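Local structure of mandelate racemase/muconate lactonizing enzyme (Roseovarius nubinhibens, 2QDD) at residues A[79-82]-A[87-90]; A[69-74]-A[101-106]; A[302-307]-A[351-356]. The protein is an enolase-superfamily enzyme of the mandelate racemase/muconate lactonizing family that binds magnesium, although its substrate and reaction are not established. All coordinates share one frame; numbering follows the deposited sequence. Where two conformers were deposited one is given.

Contact 1 of 3, residues A[79-82]-A[87-90]; sequences LGLD and DHVN
In Leu-81 the side chain leaves beside the backbone N (chi1 -63°) and then runs extended through chi2, which spreads its two methyls toward different residues of the helix, His-88 and Val-89. CD2 lies 3.9 Å from NE2 of His-88, meeting the imidazole obliquely. That ring reaches the leucine because its CG stands anti to the backbone N (chi1 171°). The other methyl, CD1, packs 4.0 Å from CG2 of Val-89. This same valine branch also approaches the backbone, 3.6 Å from the carbonyl O of Asp-82, so one methyl touches two successive residues of the loop. The contact joins the loop that follows helix 64-78 to the first turn of helix 86-96, within the N-terminal capping domain. His-88 also packs on Glu-130 of the second subunit. No hydrogen bond or salt bridge crosses between 79-82 and 87-90; the contact consists of van der Waals packing of methyls on the imidazole, a valine branch and a carbonyl O. The polar bonds of the loop run outside it: backbone hydrogen bonds pair Gly-80 and Leu-81 with Ile-5 at the start of strand 5-22, and the carboxylate of Asp-82, heading away from the helix, forms a salt bridge with Arg-84.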
loop_
_atom_site.group_PDB
_atom_site.type_symbol
_atom_site.label_atom_id
_atom_site.label_comp_id
_atom_site.label_asym_id
_atom_site.label_seq_id
_atom_site.Cartn_x
_atom_site.Cartn_y
_atom_site.Cartn_z
ATOM N N LEU A 79 -34.804 -32.704 0.309
ATOM C CA LEU A 79 -36.058 -33.310 0.749
ATOM C C LEU A 79 -36.391 -32.890 2.181
ATOM O O LEU A 79 -35.568 -33.030 3.090
ATOM C CB LEU A 79 -35.972 -34.839 0.642
ATOM C CG LEU A 79 -36.551 -35.605 -0.559
ATOM C CD1 LEU A 79 -36.820 -34.754 -1.806
ATOM C CD2 LEU A 79 -35.673 -36.799 -0.893
ATOM N N GLY A 80 -37.590 -32.344 2.361
ATOM C CA GLY A 80 -38.047 -31.905 3.675
ATOM C C GLY A 80 -37.835 -30.434 3.995
ATOM O O GLY A 80 -38.368 -29.932 4.988
ATOM N N LEU A 81 -37.053 -29.740 3.171
ATOM C CA LEU A 81 -36.839 -28.302 3.348
ATOM C C LEU A 81 -38.074 -27.506 2.933
ATOM O O LEU A 81 -38.800 -27.903 2.012
ATOM C CB LEU A 81 -35.621 -27.816 2.552
ATOM C CG LEU A 81 -34.220 -28.345 2.867
ATOM C CD1 LEU A 81 -33.188 -27.634 2.006
ATOM C CD2 LEU A 81 -33.854 -28.223 4.334
ATOM N N ASP A 82 -38.306 -26.396 3.631
ATOM C CA ASP A 82 -39.179 -25.321 3.157
ATOM C C ASP A 82 -38.478 -24.525 2.040
ATOM O O ASP A 82 -37.495 -23.817 2.303
ATOM C CB ASP A 82 -39.526 -24.399 4.329
ATOM C CG ASP A 82 -40.758 -23.549 4.077
ATOM O OD1 ASP A 82 -41.085 -23.259 2.902
ATOM O OD2 ASP A 82 -41.404 -23.156 5.076
ATOM N N ASP A 87 -32.498 -18.276 1.571
ATOM C CA ASP A 87 -31.157 -18.178 2.131
ATOM C C ASP A 87 -30.790 -19.438 2.904
ATOM O O ASP A 87 -29.650 -19.894 2.837
ATOM C CB ASP A 87 -31.021 -16.946 3.028
ATOM C CG ASP A 87 -31.106 -15.636 2.254
ATOM O OD1 ASP A 87 -30.414 -15.482 1.223
ATOM O OD2 ASP A 87 -31.867 -14.747 2.686
ATOM N N HIS A 88 -31.763 -20.002 3.620
ATOM C CA HIS A 88 -31.573 -21.260 4.345
ATOM C C HIS A 88 -31.295 -22.457 3.432
ATOM O O HIS A 88 -30.426 -23.270 3.730
ATOM C CB HIS A 88 -32.773 -21.555 5.240
ATOM C CG HIS A 88 -32.750 -22.925 5.840
ATOM N ND1 HIS A 88 -31.893 -23.271 6.863
ATOM C CD2 HIS A 88 -33.472 -24.035 5.560
ATOM C CE1 HIS A 88 -32.093 -24.535 7.191
ATOM N NE2 HIS A 88 -33.045 -25.021 6.415
ATOM N N VAL A 89 -32.039 -22.554 2.330
ATOM C CA VAL A 89 -31.825 -23.588 1.319
ATOM C C VAL A 89 -30.403 -23.508 0.751
ATOM O O VAL A 89 -29.730 -24.534 0.610
ATOM C CB VAL A 89 -32.909 -23.517 0.195
ATOM C CG1 VAL A 89 -32.521 -24.349 -1.034
ATOM C CG2 VAL A 89 -34.252 -23.982 0.733
ATOM N N ASN A 90 -29.947 -22.285 0.466
ATOM C CA ASN A 90 -28.572 -22.035 0.020
ATOM C C ASN A 90 -27.493 -22.447 1.012
ATOM O O ASN A 90 -26.495 -23.062 0.624
ATOM C CB ASN A 90 -28.393 -20.576 -0.392
ATOM C CG ASN A 90 -28.961 -20.294 -1.767
ATOM O OD1 ASN A 90 -28.264 -20.413 -2.773
ATOM N ND2 ASN A 90 -30.238 -19.932 -1.817
#

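Contact 2 of 3, residues A[69-74]-A[101-106]; sequences AGIATL and SYVKSP
Val-103 carries this helix crossing, its two methyls pressing on the side of helix 64-78 where Gly-70 offers bare backbone. CG1, anti to the backbone N (chi1 173°), sits 3.6 Å from C of Gly-70 and 3.7 Å from N of Ile-71, directly over the peptide that links them. CG2 rests 3.8 Å from CA of Gly-70 and, on its other side, lies over the face of the neighbouring Tyr-102 ring. Leu-74, one turn beyond Gly-70, sends CD1 to within 3.8 Å of Val-103 CG1 and crosses the valine at a slant. Ile-71 adds a looser touch, CG1 to CG1 of Val-103 at 4.3 Å. Gly-70 has no side chain, so the valine methyls lie directly on its backbone, and CA of Gly-70 and CA of Val-103 are 5.7 Å apart. The short helical segments cross at -69°, with axes 9.3 Å apart. Both helices belong to the N-terminal capping domain, and Leu-74 also reaches Leu-97 and Gln-96. Near the third subunit, Tyr-102 OH is hydrogen-bonded to His-100 of that chain. No hydrogen bond or ion pair crosses between the segments; the buried contact is van der Waals packing of methyls on each other and on a peptide, a fit that depends on shape.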
loop_
_atom_site.group_PDB
_atom_site.type_symbol
_atom_site.label_atom_id
_atom_site.label_comp_id
_atom_site.label_asym_id
_atom_site.label_seq_id
_atom_site.Cartn_x
_atom_site.Cartn_y
_atom_site.Cartn_z
ATOM N N ALA A 69 -24.756 -35.709 -10.989
ATOM C CA ALA A 69 -24.091 -36.329 -9.826
ATOM C C ALA A 69 -24.163 -35.473 -8.568
ATOM O O ALA A 69 -24.345 -35.993 -7.470
ATOM C CB ALA A 69 -22.638 -36.684 -10.150
ATOM N N GLY A 70 -24.030 -34.159 -8.738
ATOM C CA GLY A 70 -24.186 -33.207 -7.644
ATOM C C GLY A 70 -25.584 -33.171 -7.059
ATOM O O GLY A 70 -25.738 -33.142 -5.833
ATOM N N ILE A 71 -26.601 -33.166 -7.928
ATOM C CA ILE A 71 -28.006 -33.248 -7.484
ATOM C C ILE A 71 -28.298 -34.519 -6.657
ATOM O O ILE A 71 -28.919 -34.433 -5.597
ATOM C CB ILE A 71 -29.014 -33.082 -8.652
ATOM C CG1 ILE A 71 -28.891 -31.681 -9.267
ATOM C CG2 ILE A 71 -30.461 -33.290 -8.163
ATOM C CD1 ILE A 71 -29.558 -31.527 -10.630
ATOM N N ALA A 72 -27.807 -35.667 -7.131
ATOM C CA ALA A 72 -27.828 -36.934 -6.381
ATOM C C ALA A 72 -27.321 -36.812 -4.944
ATOM O O ALA A 72 -27.992 -37.253 -4.008
ATOM C CB ALA A 72 -27.031 -38.023 -7.137
ATOM N N THR A 73 -26.141 -36.213 -4.786
ATOM C CA THR A 73 -25.535 -35.964 -3.479
ATOM C C THR A 73 -26.377 -35.031 -2.604
ATOM O O THR A 73 -26.543 -35.278 -1.403
ATOM C CB THR A 73 -24.101 -35.427 -3.644
ATOM O OG1 THR A 73 -23.259 -36.486 -4.106
ATOM C CG2 THR A 73 -23.539 -34.887 -2.335
ATOM N N LEU A 74 -26.929 -33.984 -3.212
ATOM C CA LEU A 74 -27.705 -32.990 -2.467
ATOM C C LEU A 74 -29.129 -33.414 -2.123
ATOM O O LEU A 74 -29.643 -33.029 -1.070
ATOM C CB LEU A 74 -27.703 -31.637 -3.177
ATOM C CG LEU A 74 -26.443 -30.787 -3.002
ATOM C CD1 LEU A 74 -26.468 -29.636 -3.991
ATOM C CD2 LEU A 74 -26.336 -30.261 -1.578
ATOM N N SER A 101 -21.082 -24.569 -7.924
ATOM C CA SER A 101 -22.102 -23.543 -8.124
ATOM C C SER A 101 -23.044 -23.892 -9.277
ATOM O O SER A 101 -24.210 -23.518 -9.262
ATOM C CB SER A 101 -21.447 -22.183 -8.349
ATOM O OG SER A 101 -20.509 -22.235 -9.405
ATOM N N TYR A 102 -22.526 -24.628 -10.256
ATOM C CA TYR A 102 -23.300 -25.137 -11.383
ATOM C C TYR A 102 -24.373 -26.162 -11.021
ATOM O O TYR A 102 -25.392 -26.252 -11.702
ATOM C CB TYR A 102 -22.375 -25.698 -12.458
ATOM C CG TYR A 102 -21.630 -26.985 -12.122
ATOM C CD1 TYR A 102 -21.989 -28.198 -12.720
ATOM C CD2 TYR A 102 -20.541 -26.985 -11.250
ATOM C CE1 TYR A 102 -21.296 -29.380 -12.439
ATOM C CE2 TYR A 102 -19.845 -28.159 -10.963
ATOM C CZ TYR A 102 -20.226 -29.352 -11.561
ATOM O OH TYR A 102 -19.527 -30.510 -11.283
ATOM N N VAL A 103 -24.128 -26.922 -9.957
ATOM C CA VAL A 103 -25.116 -27.834 -9.382
ATOM C C VAL A 103 -26.216 -27.046 -8.678
ATOM O O VAL A 103 -27.399 -27.390 -8.761
ATOM C CB VAL A 103 -24.449 -28.830 -8.390
ATOM C CG1 VAL A 103 -25.494 -29.664 -7.654
ATOM C CG2 VAL A 103 -23.469 -29.734 -9.128
ATOM N N LYS A 104 -25.809 -25.971 -8.008
ATOM C CA LYS A 104 -26.666 -25.252 -7.078
ATOM C C LYS A 104 -27.674 -24.339 -7.757
ATOM O O LYS A 104 -28.743 -24.080 -7.201
ATOM C CB LYS A 104 -25.815 -24.453 -6.098
ATOM C CG LYS A 104 -25.357 -25.278 -4.928
ATOM C CD LYS A 104 -24.036 -24.803 -4.422
ATOM C CE LYS A 104 -23.581 -25.674 -3.285
ATOM N NZ LYS A 104 -22.301 -25.145 -2.724
ATOM N N SER A 105 -27.323 -23.868 -8.954
ATOM C CA SER A 105 -28.113 -22.870 -9.681
ATOM C C SER A 105 -29.521 -23.332 -10.107
ATOM O O SER A 105 -30.482 -22.601 -9.899
ATOM C CB SER A 105 -27.316 -22.280 -10.860
ATOM O OG SER A 105 -28.081 -21.353 -11.617
ATOM N N PRO A 106 -29.652 -24.548 -10.713
ATOM C CA PRO A 106 -31.053 -24.949 -10.956
ATOM C C PRO A 106 -31.909 -25.253 -9.720
ATOM O O PRO A 106 -33.124 -25.068 -9.779
ATOM C CB PRO A 106 -30.916 -26.206 -11.823
ATOM C CG PRO A 106 -29.590 -26.751 -11.504
ATOM C CD PRO A 106 -28.719 -25.562 -11.251
#

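Contact 3 of 3, residues A[302-307]-A[351-356]; sequences ADTAAL and PGLGVI
Helix 300-311 belongs to the C-terminal TIM-barrel-like domain of the enolase superfamily, following the barrel strand 290-293, and here it meets the long loop that runs from strand 344-345 back toward strand 367-370. Thr-304 and Ala-305 face the loop from the helix; Leu-353 and Val-355 answer from the other side. Leu-353 has CG anti to its backbone N (chi1 -170°), which carries CD1 out to the helix backbone, 3.7 Å from CA of Ala-305 and 3.8 Å from its N. The small alanine leaves room for this methyl to lie against the main chain, and CB of Ala-305 flanks it at 3.9 Å from CD1 of Leu-353. Met-109 of helix 101-119 touches both Ala-305 and Leu-353, so the capping domain meets the barrel domain at this point. The loop is further fixed by polar bonds: Leu-353 N to the carboxylate of Asp-113, and Gly-352 backbone bonds with Leu-121 and Leu-123. CG1 of Val-355 lies over CB, OG1 and CG2 of Thr-304 together. OG1, beside the backbone N (chi1 -58°), is also hydrogen-bonded to Ala-300 O, one turn earlier, and to Ala-338 N. All four touching residues are buried. No hydrogen bond passes between the two segments, but His-308, next on the same helix, bonds through NE2 to the Leu-353 carbonyl on which the threonine methyl packs. CG2 of Thr-304 lies 3.7 Å from that O of Leu-353 and 3.9 Å from CG1 of Val-355.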
loop_
_atom_site.group_PDB
_atom_site.type_symbol
_atom_site.label_atom_id
_atom_site.label_comp_id
_atom_site.label_asym_id
_atom_site.label_seq_id
_atom_site.Cartn_x
_atom_site.Cartn_y
_atom_site.Cartn_z
ATOM N N ALA A 302 -33.508 -21.113 -18.430
ATOM C CA ALA A 302 -32.377 -20.367 -17.857
ATOM C C ALA A 302 -32.313 -18.894 -18.289
ATOM O O ALA A 302 -32.042 -18.020 -17.466
ATOM C CB ALA A 302 -31.055 -21.072 -18.176
ATOM N N ASP A 303 -32.570 -18.633 -19.573
ATOM C CA ASP A 303 -32.579 -17.276 -20.132
ATOM C C ASP A 303 -33.592 -16.347 -19.473
ATOM O O ASP A 303 -33.312 -15.165 -19.288
ATOM C CB ASP A 303 -32.836 -17.317 -21.633
ATOM C CG ASP A 303 -31.655 -17.845 -22.412
ATOM O OD1 ASP A 303 -30.506 -17.693 -21.939
ATOM O OD2 ASP A 303 -31.875 -18.412 -23.505
ATOM N N THR A 304 -34.754 -16.897 -19.113
ATOM C CA THR A 304 -35.833 -16.154 -18.455
ATOM C C THR A 304 -35.491 -15.821 -17.016
ATOM O O THR A 304 -35.757 -14.707 -16.559
ATOM C CB THR A 304 -37.162 -16.942 -18.511
ATOM O OG1 THR A 304 -37.486 -17.202 -19.880
ATOM C CG2 THR A 304 -38.305 -16.177 -17.873
ATOM N N ALA A 305 -34.901 -16.788 -16.315
ATOM C CA ALA A 305 -34.428 -16.608 -14.938
ATOM C C ALA A 305 -33.485 -15.418 -14.772
ATOM O O ALA A 305 -33.666 -14.588 -13.880
ATOM C CB ALA A 305 -33.767 -17.880 -14.449
ATOM N N ALA A 306 -32.496 -15.336 -15.653
ATOM C CA ALA A 306 -31.505 -14.270 -15.615
ATOM C C ALA A 306 -32.056 -12.932 -16.106
ATOM O O ALA A 306 -31.610 -11.874 -15.660
ATOM C CB ALA A 306 -30.291 -14.670 -16.412
ATOM N N LEU A 307 -33.028 -12.985 -17.015
ATOM C CA LEU A 307 -33.681 -11.779 -17.532
ATOM C C LEU A 307 -34.604 -11.106 -16.522
ATOM O O LEU A 307 -34.811 -9.898 -16.583
ATOM C CB LEU A 307 -34.432 -12.059 -18.836
ATOM C CG LEU A 307 -34.441 -10.866 -19.796
ATOM C CD1 LEU A 307 -33.421 -11.038 -20.902
ATOM C CD2 LEU A 307 -35.817 -10.644 -20.367
ATOM N N PRO A 351 -46.888 -15.096 -11.912
ATOM C CA PRO A 351 -46.234 -15.507 -10.662
ATOM C C PRO A 351 -45.096 -16.517 -10.832
ATOM O O PRO A 351 -45.179 -17.429 -11.659
ATOM C CB PRO A 351 -47.375 -16.131 -9.864
ATOM C CG PRO A 351 -48.579 -15.411 -10.336
ATOM C CD PRO A 351 -48.357 -15.189 -11.803
ATOM N N GLY A 352 -44.034 -16.331 -10.055
ATOM C CA GLY A 352 -42.826 -17.131 -10.192
ATOM C C GLY A 352 -42.042 -16.815 -11.444
ATOM O O GLY A 352 -41.885 -15.651 -11.829
ATOM N N LEU A 353 -41.555 -17.874 -12.075
ATOM C CA LEU A 353 -40.650 -17.777 -13.210
ATOM C C LEU A 353 -41.418 -17.508 -14.496
ATOM O O LEU A 353 -40.910 -16.838 -15.401
ATOM C CB LEU A 353 -39.866 -19.083 -13.323
ATOM C CG LEU A 353 -38.669 -19.292 -14.243
ATOM C CD1 LEU A 353 -37.615 -18.247 -14.036
ATOM C CD2 LEU A 353 -38.107 -20.641 -13.894
ATOM N N GLY A 354 -42.644 -18.038 -14.560
ATOM C CA GLY A 354 -43.539 -17.844 -15.698
ATOM C C GLY A 354 -43.148 -18.650 -16.921
ATOM O O GLY A 354 -43.433 -18.252 -18.054
ATOM N N VAL A 355 -42.468 -19.773 -16.696
ATOM C CA VAL A 355 -42.289 -20.784 -17.738
ATOM C C VAL A 355 -42.452 -22.197 -17.176
ATOM O O VAL A 355 -41.771 -22.576 -16.226
ATOM C CB VAL A 355 -40.986 -20.574 -18.607
ATOM C CG1 VAL A 355 -39.922 -19.773 -17.876
ATOM C CG2 VAL A 355 -40.431 -21.887 -19.153
ATOM N N ILE A 356 -43.395 -22.945 -17.755
ATOM C CA ILE A 356 -43.738 -24.302 -17.309
ATOM C C ILE A 356 -43.429 -25.299 -18.429
ATOM O O ILE A 356 -44.140 -25.338 -19.437
ATOM C CB ILE A 356 -45.234 -24.419 -16.898
ATOM C CG1 ILE A 356 -45.593 -23.384 -15.824
ATOM C CG2 ILE A 356 -45.551 -25.826 -16.395
ATOM C CD1 ILE A 356 -46.995 -22.807 -15.959
#

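How the contacts relate
Contacts 1 and 2 lie in the N-terminal capping domain, their centres about 14 Å apart, and share neighbouring helices: 64-78 and 101-119 meet in contact 2, while contact 1 sets the loop after the first of them against helix 86-96, which lies between them in sequence. Contact 3 belongs to the barrel domain, about 19 Å from contact 2 between centres, yet Met-109 of helix 101-119 reaches it. Contacts 2 and 3 are buried; contact 1 is partly buried and lies farthest from the chain centre. None has a hydrogen bond or salt bridge between its segments: methyls pack on an imidazole in contact 1, a peptide in contact 2 and helix backbone in contact 3. Contacts 1 and 2 border other subunits, whereas no other chain touches the segments of contact 3.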